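Local coordinates for cysteine protease (Listeria monocytogenes, PDB 5HU4), which anchors surface proteins to the bacterial cell wall by cleaving their C-terminal sorting signal and passing them on through a thioester intermediate, at residues 5-10 with 104-109; 33-38 with 44-49; 53-58 with 112-117. All coordinates share one frame; numbering follows the deposited sequence.

Contact 1: residues 5-10 with 104-109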
loop_
_atom_site.group_PDB
_atom_site.type_symbol
_atom_site.label_atom_id
_atom_site.label_comp_id
_atom_site.label_asym_id
_atom_site.label_seq_id
_atom_site.Cartn_x
_atom_site.Cartn_y
_atom_site.Cartn_z
ATOM N N GLY A 5 11.013 -1.177 -2.943
ATOM C CA GLY A 5 10.274 -1.104 -4.191
ATOM C C GLY A 5 9.277 0.038 -4.244
ATOM O O GLY A 5 9.442 1.051 -3.564
ATOM N N SER A 6 8.238 -0.129 -5.056
ATOM C CA SER A 6 7.234 0.913 -5.239
ATOM C C SER A 6 5.812 0.363 -5.194
ATOM O O SER A 6 5.578 -0.813 -5.469
ATOM C CB SER A 6 7.457 1.640 -6.568
ATOM O OG SER A 6 8.693 2.330 -6.573
ATOM N N ILE A 7 4.868 1.230 -4.842
ATOM C CA ILE A 7 3.451 0.897 -4.904
ATOM C C ILE A 7 2.704 2.019 -5.619
ATOM O O ILE A 7 3.019 3.196 -5.444
ATOM C CB ILE A 7 2.844 0.665 -3.500
ATOM C CG1 ILE A 7 1.358 0.313 -3.611
ATOM C CG2 ILE A 7 3.048 1.882 -2.606
ATOM C CD1 ILE A 7 0.649 0.230 -2.290
ATOM N N ALA A 8 1.725 1.656 -6.440
ATOM C CA ALA A 8 0.982 2.652 -7.195
ATOM C C ALA A 8 -0.510 2.350 -7.249
ATOM O O ALA A 8 -0.920 1.219 -7.511
ATOM C CB ALA A 8 1.542 2.764 -8.599
ATOM N N VAL A 9 -1.314 3.375 -6.986
ATOM C CA VAL A 9 -2.758 3.296 -7.162
ATOM C C VAL A 9 -3.205 4.440 -8.070
ATOM O O VAL A 9 -3.539 5.523 -7.592
ATOM C CB VAL A 9 -3.514 3.368 -5.822
ATOM C CG1 VAL A 9 -4.943 2.899 -6.007
ATOM C CG2 VAL A 9 -2.815 2.525 -4.766
ATOM N N PRO A 10 -3.205 4.196 -9.389
ATOM C CA PRO A 10 -3.439 5.223 -10.413
ATOM C C PRO A 10 -4.824 5.872 -10.362
ATOM O O PRO A 10 -4.984 6.990 -10.854
ATOM C CB PRO A 10 -3.257 4.451 -11.726
ATOM C CG PRO A 10 -3.504 3.024 -11.371
ATOM C CD PRO A 10 -2.970 2.869 -9.984
ATOM N N ALA A 104 -3.297 -14.589 -1.383
ATOM C CA ALA A 104 -2.370 -13.510 -1.695
ATOM C C ALA A 104 -3.122 -12.184 -1.734
ATOM O O ALA A 104 -4.035 -12.003 -2.542
ATOM C CB ALA A 104 -1.668 -13.770 -3.015
ATOM N N ARG A 105 -2.745 -11.262 -0.855
ATOM C CA ARG A 105 -3.452 -9.992 -0.745
ATOM C C ARG A 105 -2.536 -8.846 -0.335
ATOM O O ARG A 105 -1.457 -9.064 0.218
ATOM C CB ARG A 105 -4.594 -10.108 0.264
ATOM C CG ARG A 105 -4.122 -10.442 1.669
ATOM C CD ARG A 105 -5.184 -10.130 2.708
ATOM N NE ARG A 105 -6.392 -10.924 2.516
ATOM C CZ ARG A 105 -7.548 -10.678 3.125
ATOM N NH1 ARG A 105 -7.650 -9.658 3.966
ATOM N NH2 ARG A 105 -8.599 -11.451 2.892
ATOM N N ILE A 106 -2.980 -7.623 -0.611
ATOM C CA ILE A 106 -2.296 -6.431 -0.131
ATOM C C ILE A 106 -3.235 -5.666 0.801
ATOM O O ILE A 106 -4.447 -5.627 0.585
ATOM C CB ILE A 106 -1.824 -5.526 -1.297
ATOM C CG1 ILE A 106 -0.871 -4.442 -0.788
ATOM C CG2 ILE A 106 -3.009 -4.917 -2.037
ATOM C CD1 ILE A 106 -0.312 -3.557 -1.881
ATOM N N THR A 107 -2.675 -5.082 1.854
ATOM C CA THR A 107 -3.477 -4.372 2.841
ATOM C C THR A 107 -2.946 -2.963 3.077
ATOM O O THR A 107 -1.910 -2.777 3.713
ATOM C CB THR A 107 -3.516 -5.130 4.182
ATOM O OG1 THR A 107 -3.982 -6.468 3.962
ATOM C CG2 THR A 107 -4.441 -4.430 5.165
ATOM N N LEU A 108 -3.665 -1.972 2.559
ATOM C CA LEU A 108 -3.258 -0.580 2.697
ATOM C C LEU A 108 -3.905 0.053 3.925
ATOM O O LEU A 108 -5.124 0.004 4.089
ATOM C CB LEU A 108 -3.616 0.213 1.439
ATOM C CG LEU A 108 -3.114 -0.378 0.120
ATOM C CD1 LEU A 108 -3.311 0.606 -1.021
ATOM C CD2 LEU A 108 -1.654 -0.786 0.240
ATOM N N ILE A 109 -3.082 0.645 4.784
ATOM C CA ILE A 109 -3.567 1.199 6.042
ATOM C C ILE A 109 -3.166 2.660 6.222
ATOM O O ILE A 109 -1.994 3.017 6.091
ATOM C CB ILE A 109 -3.044 0.390 7.247
ATOM C CG1 ILE A 109 -3.380 -1.093 7.082
ATOM C CG2 ILE A 109 -3.621 0.932 8.548
ATOM C CD1 ILE A 109 -2.904 -1.959 8.223
#
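Ile7 and Leu108 meet in the middle of the sortase beta-barrel, where strand 3-9 faces strand 105-111 across the hydrophobic interior. The two strands are not neighbours in the sheet. The axes of the short segments 5-9 and 105-109 stay 11.2 Å apart at the closest and run at 79° to each other, so the contact is made by side chains alone.

All of it is apolar packing. Ile7 and Leu108 reach toward each other tip to tip, and Ile7 CD1 lies 3.6 Å from Leu108 CD2. In Ile7, with CG1 anti to the backbone N (chi1 -180°) and the chain extended beyond it, CD1 projects toward Leu108. Ile106 has the same shape and crosses Ile7 obliquely. Val9 adds a looser touch, with Val9 CG2 4.2 Å from Leu108 CD1. All four residues are buried.

The patch is part of a larger core. Leu47 and Ile71 each touch Ile7, Ile106 and Leu108, and so extend the patch to strands 44-48 and 70-74. The alternate residues of 104-109 turn elsewhere, as Thr107 does in bonding Asn44 through OG1. Cys111, the residue that forms the acyl-thioester, follows on the same strand. At the Ile106 end of the patch, the methyls Ile7 CD1 and Ile106 CD1 are 3.9 Å apart.

Contact 2: residues 33-38 with 44-49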
loop_
_atom_site.group_PDB
_atom_site.type_symbol
_atom_site.label_atom_id
_atom_site.label_comp_id
_atom_site.label_asym_id
_atom_site.label_seq_id
_atom_site.Cartn_x
_atom_site.Cartn_y
_atom_site.Cartn_z
ATOM N N THR A 33 6.355 -1.203 5.168
ATOM C CA THR A 33 5.992 -2.562 5.552
ATOM C C THR A 33 5.701 -2.624 7.049
ATOM O O THR A 33 6.247 -1.836 7.822
ATOM C CB THR A 33 7.105 -3.566 5.205
ATOM O OG1 THR A 33 8.280 -3.260 5.968
ATOM C CG2 THR A 33 7.437 -3.503 3.722
ATOM N N MET A 34 4.847 -3.558 7.454
ATOM C CA MET A 34 4.395 -3.610 8.841
ATOM C C MET A 34 4.798 -4.899 9.555
ATOM O O MET A 34 4.732 -4.980 10.782
ATOM C CB MET A 34 2.879 -3.423 8.901
ATOM C CG MET A 34 2.435 -2.031 8.483
ATOM S SD MET A 34 0.659 -1.774 8.625
ATOM C CE MET A 34 0.580 -0.868 10.166
ATOM N N ARG A 35 5.209 -5.906 8.791
ATOM C CA ARG A 35 5.790 -7.108 9.377
ATOM C C ARG A 35 7.165 -7.374 8.779
ATOM O O ARG A 35 7.400 -7.117 7.600
ATOM C CB ARG A 35 4.887 -8.327 9.170
ATOM C CG ARG A 35 3.432 -8.120 9.550
ATOM C CD ARG A 35 2.726 -9.456 9.746
ATOM N NE ARG A 35 3.210 -10.470 8.815
ATOM C CZ ARG A 35 2.692 -10.689 7.610
ATOM N NH1 ARG A 35 1.667 -9.965 7.186
ATOM N NH2 ARG A 35 3.201 -11.632 6.831
ATOM N N SER A 36 8.069 -7.892 9.603
ATOM C CA SER A 36 9.430 -8.185 9.169
ATOM C C SER A 36 9.470 -9.305 8.134
ATOM O O SER A 36 10.429 -9.423 7.370
ATOM C CB SER A 36 10.298 -8.562 10.372
ATOM O OG SER A 36 9.870 -9.788 10.942
ATOM N N ASP A 37 8.416 -10.114 8.102
ATOM C CA ASP A 37 8.422 -11.354 7.334
ATOM C C ASP A 37 7.668 -11.284 6.006
ATOM O O ASP A 37 7.809 -12.178 5.170
ATOM C CB ASP A 37 7.830 -12.481 8.177
ATOM C CG ASP A 37 6.329 -12.348 8.353
ATOM O OD1 ASP A 37 5.894 -11.558 9.219
ATOM O OD2 ASP A 37 5.585 -13.032 7.618
ATOM N N GLN A 38 6.870 -10.238 5.813
ATOM C CA GLN A 38 5.976 -10.172 4.658
ATOM C C GLN A 38 6.729 -10.187 3.325
ATOM O O GLN A 38 7.808 -9.608 3.194
ATOM C CB GLN A 38 5.079 -8.932 4.744
ATOM C CG GLN A 38 5.796 -7.600 4.595
ATOM C CD GLN A 38 4.880 -6.421 4.865
ATOM O OE1 GLN A 38 4.532 -6.140 6.013
ATOM N NE2 GLN A 38 4.476 -5.729 3.805
ATOM N N ASN A 44 -0.348 -12.000 3.004
ATOM C CA ASN A 44 -0.764 -10.615 3.169
ATOM C C ASN A 44 0.441 -9.684 3.166
ATOM O O ASN A 44 1.436 -9.942 3.842
ATOM C CB ASN A 44 -1.563 -10.438 4.460
ATOM C CG ASN A 44 -2.087 -9.025 4.632
ATOM O OD1 ASN A 44 -2.221 -8.277 3.662
ATOM N ND2 ASN A 44 -2.386 -8.651 5.869
ATOM N N TYR A 45 0.348 -8.607 2.394
ATOM C CA TYR A 45 1.410 -7.612 2.341
ATOM C C TYR A 45 0.897 -6.272 2.852
ATOM O O TYR A 45 0.520 -5.405 2.063
ATOM C CB TYR A 45 1.946 -7.473 0.914
ATOM C CG TYR A 45 3.285 -6.775 0.827
ATOM C CD1 TYR A 45 4.468 -7.477 1.015
ATOM C CD2 TYR A 45 3.367 -5.417 0.552
ATOM C CE1 TYR A 45 5.696 -6.846 0.935
ATOM C CE2 TYR A 45 4.589 -4.777 0.471
ATOM C CZ TYR A 45 5.749 -5.495 0.663
ATOM O OH TYR A 45 6.966 -4.859 0.580
ATOM N N PRO A 46 0.873 -6.100 4.184
ATOM C CA PRO A 46 0.353 -4.872 4.792
ATOM C C PRO A 46 1.299 -3.689 4.618
ATOM O O PRO A 46 2.507 -3.823 4.815
ATOM C CB PRO A 46 0.214 -5.248 6.269
ATOM C CG PRO A 46 1.256 -6.284 6.484
ATOM C CD PRO A 46 1.343 -7.061 5.197
ATOM N N LEU A 47 0.742 -2.542 4.242
ATOM C CA LEU A 47 1.525 -1.326 4.073
ATOM C C LEU A 47 0.862 -0.155 4.784
ATOM O O LEU A 47 -0.345 0.053 4.663
ATOM C CB LEU A 47 1.712 -1.001 2.589
ATOM C CG LEU A 47 2.653 -1.911 1.801
ATOM C CD1 LEU A 47 2.524 -1.656 0.306
ATOM C CD2 LEU A 47 4.086 -1.710 2.264
ATOM N N ALA A 48 1.657 0.605 5.529
ATOM C CA ALA A 48 1.155 1.782 6.223
ATOM C C ALA A 48 1.654 3.054 5.550
ATOM O O ALA A 48 2.793 3.120 5.090
ATOM C CB ALA A 48 1.568 1.755 7.686
ATOM N N GLY A 49 0.790 4.060 5.493
ATOM C CA GLY A 49 1.140 5.347 4.923
ATOM C C GLY A 49 0.387 6.450 5.636
ATOM O O GLY A 49 -0.822 6.353 5.838
#
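Thr33 meets Tyr45 where a loop folds back over strand 44-48, the next strand of the sortase beta-barrel. The methyl Thr33 CG2 sits 3.5 Å from Tyr45 OH, and Leu47 CD2 packs against the Thr33 backbone. Thr33 OG1 bonds Gly21 N.

Met34 lies along the outside of the strand. Its CB is near the Pro46 ring, and the bent end of the chain brings Met34 CE to 3.7 Å from Ala48 CB.

Arg35 crosses Pro46 at about a right angle. Arg35 NH1 gives a weak hydrogen bond of 3.4 Å to Asn44 O, and bonds Ile98 O as well. NE and NH2 grip Asp37 side-on, one nitrogen to each carboxylate oxygen. This salt bridge should help fix the rotation of the guanidinium, whose NH2 also bonds Asn100 OD1.

Gln38 ends the segment and ties it to the strand. Its CG stands between the backbone N and the carbonyl carbon (chi1 68°), and the extended remainder carries the amide back toward Met34, Arg35 and Pro46. Gln38 OE1 accepts two backbone bonds, from Met34 N and from Arg35 N at 2.9 Å. Gln38 NE2 donates to Pro46 O at 2.9 Å, so both ends of the amide are used. The donor stands above that carbonyl plane, 35° out of it. The amide plane is almost upright on the Tyr45 ring, 80° from it, and Gln38 NE2 lies 3.1 Å above the plane of the Tyr45 ring, over its centre.

Contact 3: residues 53-58 with 112-117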
loop_
_atom_site.group_PDB
_atom_site.type_symbol
_atom_site.label_atom_id
_atom_site.label_comp_id
_atom_site.label_asym_id
_atom_site.label_seq_id
_atom_site.Cartn_x
_atom_site.Cartn_y
_atom_site.Cartn_z
ATOM N N ARG A 53 -2.323 16.496 6.244
ATOM C CA ARG A 53 -3.330 17.528 6.014
ATOM C C ARG A 53 -3.489 17.766 4.518
ATOM O O ARG A 53 -4.602 17.939 4.020
ATOM C CB ARG A 53 -2.956 18.828 6.728
ATOM C CG ARG A 53 -4.057 19.875 6.695
ATOM C CD ARG A 53 -5.315 19.356 7.373
ATOM N NE ARG A 53 -6.506 20.099 6.970
ATOM C CZ ARG A 53 -7.304 19.742 5.967
ATOM N NH1 ARG A 53 -7.041 18.647 5.263
ATOM N NH2 ARG A 53 -8.366 20.477 5.669
ATOM N N ASP A 54 -2.366 17.772 3.809
ATOM C CA ASP A 54 -2.386 17.768 2.355
ATOM C C ASP A 54 -2.880 16.399 1.902
ATOM O O ASP A 54 -2.132 15.422 1.918
ATOM C CB ASP A 54 -1.000 18.078 1.787
ATOM C CG ASP A 54 -0.990 18.172 0.271
ATOM O OD1 ASP A 54 -2.074 18.107 -0.346
ATOM O OD2 ASP A 54 0.109 18.321 -0.308
ATOM N N GLU A 55 -4.147 16.340 1.504
ATOM C CA GLU A 55 -4.816 15.076 1.203
ATOM C C GLU A 55 -4.211 14.336 0.011
ATOM O O GLU A 55 -4.532 13.173 -0.227
ATOM C CB GLU A 55 -6.305 15.323 0.948
ATOM C CG GLU A 55 -7.013 16.067 2.068
ATOM C CD GLU A 55 -7.054 15.276 3.361
ATOM O OE1 GLU A 55 -7.627 14.167 3.361
ATOM O OE2 GLU A 55 -6.514 15.762 4.377
ATOM N N SER A 56 -3.341 15.010 -0.733
ATOM C CA SER A 56 -2.726 14.416 -1.917
ATOM C C SER A 56 -1.449 13.652 -1.580
ATOM O O SER A 56 -0.902 12.940 -2.422
ATOM C CB SER A 56 -2.422 15.499 -2.956
ATOM O OG SER A 56 -1.528 16.469 -2.433
ATOM N N MET A 57 -0.982 13.798 -0.345
ATOM C CA MET A 57 0.286 13.203 0.070
ATOM C C MET A 57 0.140 11.771 0.572
ATOM O O MET A 57 -0.851 11.425 1.219
ATOM C CB MET A 57 0.936 14.059 1.160
ATOM C CG MET A 57 1.190 15.495 0.750
ATOM S SD MET A 57 2.813 15.747 0.012
ATOM C CE MET A 57 3.873 15.461 1.426
ATOM N N LEU A 58 1.143 10.952 0.265
ATOM C CA LEU A 58 1.268 9.593 0.793
ATOM C C LEU A 58 0.013 8.740 0.592
ATOM O O LEU A 58 -0.399 8.493 -0.540
ATOM C CB LEU A 58 1.641 9.646 2.277
ATOM C CG LEU A 58 2.949 10.387 2.573
ATOM C CD1 LEU A 58 3.210 10.471 4.070
ATOM C CD2 LEU A 58 4.118 9.725 1.857
ATOM N N ASP A 112 -7.881 7.753 9.228
ATOM C CA ASP A 112 -9.077 8.239 8.550
ATOM C C ASP A 112 -9.130 9.765 8.563
ATOM O O ASP A 112 -9.964 10.371 7.889
ATOM C CB ASP A 112 -10.339 7.653 9.190
ATOM C CG ASP A 112 -10.657 8.271 10.536
ATOM O OD1 ASP A 112 -9.728 8.441 11.352
ATOM O OD2 ASP A 112 -11.841 8.585 10.780
ATOM N N LYS A 113 -8.239 10.377 9.341
ATOM C CA LYS A 113 -8.126 11.833 9.408
ATOM C C LYS A 113 -6.658 12.255 9.425
ATOM O O LYS A 113 -5.788 11.465 9.792
ATOM C CB LYS A 113 -8.836 12.386 10.652
ATOM C CG LYS A 113 -10.112 11.664 11.049
ATOM C CD LYS A 113 -10.652 12.175 12.375
ATOM C CE LYS A 113 -11.766 13.185 12.161
ATOM N NZ LYS A 113 -12.841 12.641 11.285
ATOM N N PRO A 114 -6.373 13.503 9.016
ATOM C CA PRO A 114 -5.014 14.039 9.153
ATOM C C PRO A 114 -4.698 14.464 10.585
ATOM O O PRO A 114 -3.532 14.654 10.931
ATOM C CB PRO A 114 -5.017 15.245 8.214
ATOM C CG PRO A 114 -6.438 15.672 8.165
ATOM C CD PRO A 114 -7.248 14.410 8.250
ATOM N N THR A 115 -5.734 14.617 11.405
ATOM C CA THR A 115 -5.551 14.937 12.816
ATOM C C THR A 115 -5.401 13.654 13.623
ATOM O O THR A 115 -5.427 12.558 13.061
ATOM C CB THR A 115 -6.725 15.761 13.372
ATOM O OG1 THR A 115 -7.963 15.216 12.899
ATOM C CG2 THR A 115 -6.619 17.209 12.918
ATOM N N GLU A 116 -5.242 13.789 14.936
ATOM C CA GLU A 116 -5.083 12.626 15.799
ATOM C C GLU A 116 -6.365 11.805 15.830
ATOM O O GLU A 116 -7.460 12.345 16.006
ATOM C CB GLU A 116 -4.685 13.042 17.218
ATOM C CG GLU A 116 -3.271 12.622 17.626
ATOM C CD GLU A 116 -2.921 11.196 17.220
ATOM O OE1 GLU A 116 -3.789 10.301 17.335
ATOM O OE2 GLU A 116 -1.774 10.972 16.775
ATOM N N THR A 117 -6.219 10.498 15.650
ATOM C CA THR A 117 -7.369 9.612 15.576
ATOM C C THR A 117 -7.006 8.181 15.948
ATOM O O THR A 117 -5.881 7.733 15.723
ATOM C CB THR A 117 -7.990 9.626 14.167
ATOM O OG1 THR A 117 -9.083 8.699 14.116
ATOM C CG2 THR A 117 -6.950 9.247 13.120
#
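Pro114 packs against Arg53 and Glu55, joining two surface loops beside the sortase active site. CB and CG of Pro114 make the closest contacts. Pro114 CB lies 3.6 Å from Arg53 N, and Pro114 CG meets the two charged side chains.

Arg53 runs side by side with the proline, pointing the same way. CG is anti to the backbone N (chi1 -172°), and a bend at the second torsion turns the chain along the ring. Arg53 CD is 3.9 Å from Pro114 CG, so the aliphatic part of the arginine shares in the packing, beside its backbone.

Glu55 comes across the proline at about a right angle. Its chain is folded, with the second torsion at -65°, and this curls the carboxylate back toward Arg53. Glu55 OE2 lies 3.8 Å from Pro114 CG and forms a salt bridge with Arg53 NH1 at 3.1 Å. OE1 bonds His51 NE2, so both carboxylate oxygens have partners. Each loop has a brace of its own. Asp54 OD1 receives Ser56 OG at 2.7 Å within the type I turn 54-57, and Asp112 OD1 receives Thr117 OG1.

The side chain of Pro114 is about 7 Å from those of His50 and Cys111, the active-site residues. Segment 53-58 belongs to the loop from strand 44-48 to strand 70-74. Segment 112-117 belongs to the loop between strands 105-111 and 119-132.

How the contacts relate
From the N terminus, strand 3-9 comes first and is met across the core by 104-109, so contact 1 closes a loop of 93 intervening residues. Contact 2 falls within that loop and is short, with five residues between 33-38 and 44-49. Segment 53-58 follows soon after but meets 112-117 only once strand 105-111 has passed. Contact 3 thus crosses contact 1 and comes after contact 2 in series. Contacts 1 and 2 touch, because strands 44-48 and 105-111 are neighbours in the sheet: Leu47 N and Thr107 O are 2.7 Å apart. Contact 3 ties together the loops that leave these two strands, near the active site.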